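Local structure of glucanase (5GXX) at residues V32-D37 against H363-G368; I128-T133 against D536-C541. The protein probably hydrolyses internal beta-1,4-glucosidic bonds of cellulose, as expected of a family 9 endoglucanase from a clostridial cellulosome. The protein carries 1 engineered substitution. All coordinates share one frame; numbering follows the deposited sequence.

Contact 1. Residues V32-D37 against H363-G368; sequences VEWRGD and HRTAHG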
loop_
_atom_site.group_PDB
_atom_site.type_symbol
_atom_site.label_atom_id
_atom_site.label_comp_id
_atom_site.label_asym_id
_atom_site.label_seq_id
_atom_site.Cartn_x
_atom_site.Cartn_y
_atom_site.Cartn_z
ATOM N N VAL A 32 -22.989 -34.173 -0.712
ATOM C CA VAL A 32 -21.653 -33.587 -0.773
ATOM C C VAL A 32 -21.388 -32.743 0.474
ATOM O O VAL A 32 -21.938 -31.653 0.607
ATOM C CB VAL A 32 -21.472 -32.746 -2.043
ATOM C CG1 VAL A 32 -19.995 -32.395 -2.218
ATOM C CG2 VAL A 32 -21.965 -33.501 -3.291
ATOM N N GLU A 33 -20.542 -33.238 1.377
ATOM C CA GLU A 33 -20.375 -32.646 2.705
ATOM C C GLU A 33 -19.741 -31.272 2.615
ATOM O O GLU A 33 -19.965 -30.435 3.498
ATOM C CB GLU A 33 -19.528 -33.550 3.616
ATOM C CG GLU A 33 -18.105 -33.747 3.139
ATOM C CD GLU A 33 -17.296 -34.570 4.120
ATOM O OE1 GLU A 33 -17.325 -34.238 5.327
ATOM O OE2 GLU A 33 -16.635 -35.536 3.695
ATOM N N TRP A 34 -18.975 -31.044 1.552
ATOM C CA TRP A 34 -18.309 -29.754 1.343
ATOM C C TRP A 34 -19.090 -28.795 0.447
ATOM O O TRP A 34 -18.520 -27.801 -0.029
ATOM C CB TRP A 34 -16.912 -29.980 0.767
ATOM C CG TRP A 34 -16.830 -30.937 -0.400
ATOM C CD1 TRP A 34 -16.718 -32.301 -0.342
ATOM C CD2 TRP A 34 -16.852 -30.595 -1.796
ATOM N NE1 TRP A 34 -16.653 -32.822 -1.614
ATOM C CE2 TRP A 34 -16.710 -31.800 -2.523
ATOM C CE3 TRP A 34 -16.931 -29.385 -2.501
ATOM C CZ2 TRP A 34 -16.675 -31.835 -3.919
ATOM C CZ3 TRP A 34 -16.892 -29.419 -3.900
ATOM C CH2 TRP A 34 -16.772 -30.641 -4.590
ATOM N N ARG A 35 -20.368 -29.066 0.193
ATOM C CA ARG A 35 -21.211 -28.107 -0.514
ATOM C C ARG A 35 -22.375 -27.684 0.371
ATOM O O ARG A 35 -23.032 -28.523 0.989
ATOM C CB ARG A 35 -21.759 -28.665 -1.829
ATOM C CG ARG A 35 -20.759 -28.828 -2.995
ATOM C CD ARG A 35 -20.055 -27.526 -3.423
ATOM N NE ARG A 35 -20.985 -26.403 -3.298
ATOM C CZ ARG A 35 -22.033 -26.228 -4.103
ATOM N NH1 ARG A 35 -22.215 -26.997 -5.178
ATOM N NH2 ARG A 35 -22.906 -25.249 -3.852
ATOM N N GLY A 36 -22.628 -26.377 0.427
ATOM C CA GLY A 36 -23.817 -25.834 1.074
ATOM C C GLY A 36 -24.557 -24.954 0.081
ATOM O O GLY A 36 -24.089 -24.796 -1.049
ATOM N N ASP A 37 -25.665 -24.341 0.511
ATOM C CA ASP A 37 -26.383 -23.349 -0.294
ATOM C C ASP A 37 -25.404 -22.265 -0.738
ATOM O O ASP A 37 -24.555 -21.800 0.040
ATOM C CB ASP A 37 -27.525 -22.697 0.499
ATOM C CG ASP A 37 -28.686 -23.636 0.746
ATOM O OD1 ASP A 37 -28.769 -24.710 0.118
ATOM O OD2 ASP A 37 -29.533 -23.300 1.605
ATOM N N HIS A 363 -11.001 -26.896 -10.577
ATOM C CA HIS A 363 -12.330 -26.773 -9.974
ATOM C C HIS A 363 -12.174 -26.036 -8.648
ATOM O O HIS A 363 -11.515 -26.513 -7.713
ATOM C CB HIS A 363 -12.962 -28.162 -9.772
ATOM C CG HIS A 363 -14.409 -28.120 -9.404
ATOM N ND1 HIS A 363 -14.841 -27.781 -8.134
ATOM C CD2 HIS A 363 -15.522 -28.382 -10.125
ATOM C CE1 HIS A 363 -16.161 -27.826 -8.100
ATOM N NE2 HIS A 363 -16.597 -28.199 -9.291
ATOM N N ARG A 364 -12.767 -24.847 -8.588
ATOM C CA ARG A 364 -12.558 -23.931 -7.466
ATOM C C ARG A 364 -13.044 -24.462 -6.121
ATOM O O ARG A 364 -12.322 -24.433 -5.121
ATOM C CB ARG A 364 -13.288 -22.621 -7.776
ATOM C CG ARG A 364 -12.507 -21.734 -8.737
ATOM C CD ARG A 364 -13.436 -20.724 -9.379
ATOM N NE ARG A 364 -12.815 -19.856 -10.386
ATOM C CZ ARG A 364 -12.648 -20.194 -11.661
ATOM N NH1 ARG A 364 -13.030 -21.386 -12.108
ATOM N NH2 ARG A 364 -12.059 -19.347 -12.504
ATOM N N THR A 365 -14.270 -24.966 -6.116
ATOM C CA THR A 365 -14.869 -25.341 -4.848
ATOM C C THR A 365 -14.316 -26.665 -4.352
ATOM O O THR A 365 -14.155 -26.830 -3.138
ATOM C CB THR A 365 -16.402 -25.302 -4.925
ATOM O OG1 THR A 365 -16.806 -23.967 -5.263
ATOM C CG2 THR A 365 -17.043 -25.639 -3.577
ATOM N N ALA A 366 -13.924 -27.556 -5.264
ATOM C CA ALA A 366 -13.278 -28.792 -4.810
ATOM C C ALA A 366 -11.884 -28.531 -4.248
ATOM O O ALA A 366 -11.402 -29.253 -3.370
ATOM C CB ALA A 366 -13.200 -29.814 -5.935
ATOM N N HIS A 367 -11.225 -27.494 -4.756
ATOM C CA HIS A 367 -9.900 -27.095 -4.307
ATOM C C HIS A 367 -9.929 -26.592 -2.864
ATOM O O HIS A 367 -9.167 -27.089 -2.026
ATOM C CB HIS A 367 -9.346 -26.044 -5.271
ATOM C CG HIS A 367 -8.001 -25.509 -4.894
ATOM N ND1 HIS A 367 -7.619 -24.212 -5.171
ATOM C CD2 HIS A 367 -6.952 -26.084 -4.257
ATOM C CE1 HIS A 367 -6.389 -24.015 -4.726
ATOM N NE2 HIS A 367 -5.963 -25.136 -4.168
ATOM N N GLY A 368 -10.780 -25.602 -2.610
ATOM C CA GLY A 368 -10.931 -25.067 -1.265
ATOM C C GLY A 368 -9.847 -24.088 -0.850
ATOM O O GLY A 368 -9.290 -24.216 0.236
#
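The methyl group of T365 meets two side chains of the V32-D37 loop at once. CG2 lies in the plane of the W34 indole, at its edge, 3.8 Å from CZ3, and it also touches the aliphatic part of R35, with CD only 3.6 Å from CG2. A single torsion splits the work of the threonine: CG2 stands anti to the backbone N and faces the loop, whereas OG1 (chi1 -60°) accepts a hydrogen bond from A125 N. The next helical residue extends the apolar patch, A366 CB lying 3.9 Å from W34 CH2. V32 CG1 covers one face of the indole, 3.3 Å above the plane and offset toward the rim.

The bend of R35 at chi2 (-59°) sets CD against the threonine methyl; a further bend at chi3 turns the guanidinium on toward Q22 O and a salt bridge with E126. Across the contact no hydrogen bond forms; polar groups find partners within their own segment or outside the pair. H363, the N-cap of helix 364-367, accepts from A366 N through ND1 at 3.0 Å, close to the imidazole plane, and its NE2 bonds to Q21, which holds the ring from both nitrogens.

The contact is buried within the family 9 catalytic region, where V32 and W34 also lean on helix 7-20 and the short helix 364-367 is bonded through its backbone to G52, R381 and H382.

Contact 2. Residues I128-T133 against D536-C541; sequences IEKEMT and DGTNIC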
loop_
_atom_site.group_PDB
_atom_site.type_symbol
_atom_site.label_atom_id
_atom_site.label_comp_id
_atom_site.label_asym_id
_atom_site.label_seq_id
_atom_site.Cartn_x
_atom_site.Cartn_y
_atom_site.Cartn_z
ATOM N N ILE A 128 -18.882 -16.602 -2.793
ATOM C CA ILE A 128 -18.688 -15.716 -3.961
ATOM C C ILE A 128 -19.450 -14.384 -3.881
ATOM O O ILE A 128 -19.011 -13.383 -4.457
ATOM C CB ILE A 128 -18.959 -16.435 -5.318
ATOM C CG1 ILE A 128 -18.346 -15.643 -6.483
ATOM C CG2 ILE A 128 -20.447 -16.647 -5.527
ATOM C CD1 ILE A 128 -18.315 -16.414 -7.797
ATOM N N GLU A 129 -20.578 -14.355 -3.175
ATOM C CA GLU A 129 -21.351 -13.120 -3.053
ATOM C C GLU A 129 -20.657 -12.053 -2.208
ATOM O O GLU A 129 -21.014 -10.880 -2.305
ATOM C CB GLU A 129 -22.762 -13.408 -2.536
ATOM C CG GLU A 129 -23.569 -14.251 -3.516
ATOM C CD GLU A 129 -24.943 -14.635 -2.998
ATOM O OE1 GLU A 129 -25.136 -14.712 -1.764
ATOM O OE2 GLU A 129 -25.826 -14.901 -3.834
ATOM N N LYS A 130 -19.667 -12.443 -1.407
ATOM C CA LYS A 130 -18.829 -11.481 -0.701
ATOM C C LYS A 130 -17.834 -10.811 -1.641
ATOM O O LYS A 130 -17.397 -9.690 -1.373
ATOM C CB LYS A 130 -18.086 -12.136 0.470
ATOM C CG LYS A 130 -18.979 -12.669 1.599
ATOM C CD LYS A 130 -19.798 -11.591 2.316
ATOM C CE LYS A 130 -18.956 -10.606 3.095
ATOM N NZ LYS A 130 -19.777 -9.938 4.162
ATOM N N GLU A 131 -17.491 -11.486 -2.740
ATOM C CA GLU A 131 -16.551 -10.976 -3.737
ATOM C C GLU A 131 -17.208 -10.119 -4.828
ATOM O O GLU A 131 -16.659 -9.084 -5.224
ATOM C CB GLU A 131 -15.778 -12.142 -4.374
ATOM C CG GLU A 131 -14.893 -11.753 -5.566
ATOM C CD GLU A 131 -13.726 -10.855 -5.184
ATOM O OE1 GLU A 131 -13.380 -10.770 -3.988
ATOM O OE2 GLU A 131 -13.125 -10.241 -6.088
ATOM N N MET A 132 -18.364 -10.541 -5.332
ATOM C CA MET A 132 -19.009 -9.882 -6.465
ATOM C C MET A 132 -20.524 -10.070 -6.465
ATOM O O MET A 132 -21.057 -10.944 -5.779
ATOM C CB MET A 132 -18.420 -10.393 -7.780
ATOM C CG MET A 132 -18.889 -11.804 -8.160
ATOM S SD MET A 132 -17.981 -12.558 -9.523
ATOM C CE MET A 132 -16.413 -12.975 -8.777
ATOM N N THR A 133 -21.191 -9.245 -7.266
ATOM C CA THR A 133 -22.638 -9.279 -7.469
ATOM C C THR A 133 -22.935 -9.797 -8.875
ATOM O O THR A 133 -22.417 -9.291 -9.874
ATOM C CB THR A 133 -23.272 -7.883 -7.233
ATOM O OG1 THR A 133 -22.953 -7.463 -5.903
ATOM C CG2 THR A 133 -24.787 -7.936 -7.352
ATOM N N ASP A 536 -19.411 -7.783 12.566
ATOM C CA ASP A 536 -19.823 -8.495 11.364
ATOM C C ASP A 536 -18.729 -9.433 10.890
ATOM O O ASP A 536 -18.000 -9.151 9.931
ATOM C CB ASP A 536 -20.251 -7.538 10.251
ATOM C CG ASP A 536 -20.813 -8.263 9.035
ATOM O OD1 ASP A 536 -20.956 -9.510 9.065
ATOM O OD2 ASP A 536 -21.060 -7.579 8.020
ATOM N N GLY A 537 -18.639 -10.569 11.567
ATOM C CA GLY A 537 -17.614 -11.533 11.225
ATOM C C GLY A 537 -17.732 -12.101 9.823
ATOM O O GLY A 537 -16.800 -12.768 9.396
ATOM N N THR A 538 -18.834 -11.882 9.101
ATOM C CA THR A 538 -18.910 -12.440 7.748
ATOM C C THR A 538 -17.890 -11.783 6.816
ATOM O O THR A 538 -17.583 -12.312 5.743
ATOM C CB THR A 538 -20.303 -12.324 7.102
ATOM O OG1 THR A 538 -20.594 -10.944 6.843
ATOM C CG2 THR A 538 -21.387 -12.943 7.992
ATOM N N ASN A 539 -17.368 -10.635 7.247
ATOM C CA ASN A 539 -16.332 -9.956 6.474
ATOM C C ASN A 539 -14.985 -10.642 6.572
ATOM O O ASN A 539 -14.061 -10.281 5.853
ATOM C CB ASN A 539 -16.183 -8.513 6.953
ATOM C CG ASN A 539 -17.333 -7.644 6.512
ATOM O OD1 ASN A 539 -17.759 -6.732 7.223
ATOM N ND2 ASN A 539 -17.867 -7.941 5.339
ATOM N N ILE A 540 -14.881 -11.600 7.488
ATOM C CA ILE A 540 -13.728 -12.488 7.525
ATOM C C ILE A 540 -14.179 -13.696 6.716
ATOM O O ILE A 540 -15.014 -14.472 7.166
ATOM C CB ILE A 540 -13.327 -12.885 8.969
ATOM C CG1 ILE A 540 -13.166 -11.641 9.855
ATOM C CG2 ILE A 540 -12.030 -13.718 8.939
ATOM C CD1 ILE A 540 -12.949 -12.004 11.317
ATOM N N CYS A 541 -13.650 -13.831 5.503
ATOM C CA CYS A 541 -14.124 -14.872 4.592
ATOM C C CYS A 541 -13.037 -15.273 3.604
ATOM O O CYS A 541 -12.145 -14.476 3.282
ATOM C CB CYS A 541 -15.364 -14.391 3.835
ATOM S SG CYS A 541 -15.199 -12.781 3.046
#
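K130 lays the start of its side chain along the sulfur of C541, with CB 3.9 Å from SG and CG only slightly farther. Bends at chi2 and chi3 carry CE past the carbonyl of T538, 3.4 Å from its O, and the extended chi4 (-158°) then sends NZ onward to the hydroxyl. The lysine side chain crosses that of T538 at about a right angle, and NZ donates to OG1 at 3.0 Å, a hydrogen bond that ties the two segments together.

That hydroxyl is a relay. While accepting from the lysine, T538 OG1 donates to D536 OD1 at 2.7 Å, on the syn side of the carboxylate, and T538 N reaches the same oxygen at 3.2 Å from the same face, well above the plane. OD1 is thus gripped twice, and the aspartate fixes the hydroxyl that receives the lysine: a second-shell residue positioning a first-shell one. The opposite charges do not touch, K130 NZ being 4.7 Å from D536 OD2, yet their proximity probably adds some attraction.

Each partner is held from behind. I128 O takes both E131 N and M132 N in the short, weakly bonded helix, which E129 links to N41; across the contact, I540 O accepts from N469 and the C541 backbone pairs with Q547. The bond from D536 OD1 to the backbone two residues on is the signature of an Asx turn, here leading into the 3-10 segment 537-539 that connects strands 527-534 and 549-557 of the C-terminal beta-sandwich, which K130 of the catalytic region thereby meets.

In the fold
Along the chain the four segments alternate: 32-37 and 128-133 come first, then 363-368, then 536-541. The centres of contacts 1 and 2 are 16 Å apart and their nearest atoms about 7 Å, so they do not touch, but a short run of chain brings them into relation, because A125 and E126, bonded to T365 and R35, lie just ahead of helix 128-131. Contact 1 is buried near the middle of the molecule and joins a loop of the catalytic region to its short helix 364-367. Contact 2, farther out and partly buried, joins that region to the C-terminal beta-sandwich, consistent with the two modules keeping a defined mutual orientation.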